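Local coordinates for protein 350aa long hypothetical aspartate-semialdehyde dehydrogenase (Sulfolobus tokodaii, PDB 2EP5) that probably reduces malonyl-CoA to malonate semialdehyde with NADPH, as a member of the aspartate-semialdehyde dehydrogenase family, at residues M306-G311 with L329-A334. Sequence-based numbering, arbitrary orientation.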
loop_
_atom_site.group_PDB
_atom_site.type_symbol
_atom_site.label_atom_id
_atom_site.label_comp_id
_atom_site.label_asym_id
_atom_site.label_seq_id
_atom_site.Cartn_x
_atom_site.Cartn_y
_atom_site.Cartn_z
ATOM N N MET A 306 -24.733 5.457 -2.383
ATOM C CA MET A 306 -25.886 5.573 -1.498
ATOM C C MET A 306 -26.461 4.208 -1.151
ATOM O O MET A 306 -27.287 4.082 -0.251
ATOM C CB MET A 306 -26.978 6.438 -2.135
ATOM C CG MET A 306 -26.751 7.924 -1.944
ATOM S SD MET A 306 -26.487 8.298 -0.198
ATOM C CE MET A 306 -28.165 8.244 0.413
ATOM N N ALA A 307 -26.017 3.185 -1.867
ATOM C CA ALA A 307 -26.494 1.838 -1.621
ATOM C C ALA A 307 -25.423 1.035 -0.887
ATOM O O ALA A 307 -24.230 1.205 -1.131
ATOM C CB ALA A 307 -26.853 1.159 -2.953
ATOM N N VAL A 308 -25.848 0.180 0.033
ATOM C CA VAL A 308 -24.909 -0.662 0.762
ATOM C C VAL A 308 -24.967 -2.045 0.122
ATOM O O VAL A 308 -26.009 -2.455 -0.396
ATOM C CB VAL A 308 -25.280 -0.793 2.252
ATOM C CG1 VAL A 308 -25.256 0.573 2.914
ATOM C CG2 VAL A 308 -26.645 -1.451 2.385
ATOM N N THR A 309 -23.853 -2.761 0.146
ATOM C CA THR A 309 -23.823 -4.083 -0.450
ATOM C C THR A 309 -23.630 -5.136 0.631
ATOM O O THR A 309 -22.702 -5.042 1.434
ATOM C CB THR A 309 -22.690 -4.193 -1.475
ATOM O OG1 THR A 309 -22.806 -3.125 -2.427
ATOM C CG2 THR A 309 -22.754 -5.527 -2.198
ATOM N N VAL A 310 -24.515 -6.129 0.635
ATOM C CA VAL A 310 -24.482 -7.218 1.603
ATOM C C VAL A 310 -24.117 -8.528 0.908
ATOM O O VAL A 310 -24.534 -8.782 -0.225
ATOM C CB VAL A 310 -25.860 -7.406 2.288
ATOM C CG1 VAL A 310 -25.818 -8.593 3.217
ATOM C CG2 VAL A 310 -26.248 -6.151 3.066
ATOM N N GLY A 311 -23.334 -9.353 1.597
ATOM C CA GLY A 311 -22.926 -10.633 1.053
ATOM C C GLY A 311 -22.661 -11.643 2.157
ATOM O O GLY A 311 -22.777 -11.331 3.344
ATOM N N LEU A 329 -18.358 8.061 3.032
ATOM C CA LEU A 329 -18.427 9.483 2.688
ATOM C C LEU A 329 -19.797 9.928 2.175
ATOM O O LEU A 329 -20.208 11.077 2.368
ATOM C CB LEU A 329 -17.378 9.819 1.627
ATOM C CG LEU A 329 -15.903 9.633 1.980
ATOM C CD1 LEU A 329 -15.059 10.106 0.800
ATOM C CD2 LEU A 329 -15.555 10.434 3.238
ATOM N N VAL A 330 -20.490 9.010 1.515
ATOM C CA VAL A 330 -21.797 9.284 0.933
ATOM C C VAL A 330 -22.922 8.775 1.836
ATOM O O VAL A 330 -23.572 9.551 2.545
ATOM C CB VAL A 330 -21.883 8.625 -0.476
ATOM C CG1 VAL A 330 -23.224 8.896 -1.118
ATOM C CG2 VAL A 330 -20.767 9.169 -1.352
ATOM N N ARG A 331 -23.149 7.469 1.809
ATOM C CA ARG A 331 -24.175 6.863 2.642
ATOM C C ARG A 331 -23.918 7.229 4.102
ATOM O O ARG A 331 -24.850 7.461 4.870
ATOM C CB ARG A 331 -24.132 5.343 2.515
ATOM C CG ARG A 331 -25.261 4.648 3.247
ATOM C CD ARG A 331 -26.522 4.811 2.437
ATOM N NE ARG A 331 -27.679 5.140 3.247
ATOM C CZ ARG A 331 -28.893 5.324 2.748
ATOM N NH1 ARG A 331 -29.098 5.209 1.444
ATOM N NH2 ARG A 331 -29.903 5.613 3.552
ATOM N N GLY A 332 -22.643 7.282 4.468
ATOM C CA GLY A 332 -22.277 7.576 5.837
ATOM C C GLY A 332 -22.198 9.024 6.263
ATOM O O GLY A 332 -21.961 9.286 7.438
ATOM N N ALA A 333 -22.377 9.963 5.333
ATOM C CA ALA A 333 -22.308 11.384 5.674
ATOM C C ALA A 333 -22.996 12.316 4.675
ATOM O O ALA A 333 -24.171 12.645 4.852
ATOM C CB ALA A 333 -20.856 11.804 5.860
ATOM N N ALA A 334 -22.267 12.733 3.634
ATOM C CA ALA A 334 -22.783 13.656 2.613
ATOM C C ALA A 334 -24.161 13.324 2.050
ATOM O O ALA A 334 -25.089 14.131 2.135
ATOM C CB ALA A 334 -21.786 13.776 1.463
#
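Met306 lies along two successive residues of the 329-334 loop: its CG and SD meet Val330 CG1, and its methyl CE meets Arg331, which also reaches the Met306 carbonyl. The tight part lies here. Met306 SD sits 3.4 Å from Val330 CG1, and the chain, bent at both chi2 and chi3, curls back so that its methyl CE lies over one face of the Arg331 guanidinium, 3.3 Å from NH1. On the polar side, Arg331 NH1 gives a fairly straight hydrogen bond to Met306 O (2.7 Å, N-H...O 161°), although Met306 O is modelled too close to a neighbouring atom, so its exact place, and with it the bond geometry, is doubtful. Arg331 CG stands anti to the backbone N (chi1 -174°), and the bends farther along the chain bring the guanidinium round to that carbonyl. Its other terminal nitrogen, NH2, forms a salt bridge with Glu123 OE1 and a hydrogen bond with Asn121 OD1. A leucine in place of Arg331 would probably leave Glu123 without its positive mate and Met306 O without this donor. Packing is looser on the strand side, where Val308 CG1 and Arg331 CG meet at 4.1 Å; yet this flank does not open to solvent, since Val308 is buried against helix 151-160, which begins at Cys151, the predicted acyl-thioester residue, about 8 Å from the Arg331 side chain. Val330 to Ala333 form a type I beta turn, with Ala333 as N-cap of helix 334-347. The contact thus joins the entry to strand 308-316, which runs between strands 319-326 and 285-287 in the mixed sheet of the dimerisation domain, to the turn leading into helix 334-347, against which helix 15-24 packs.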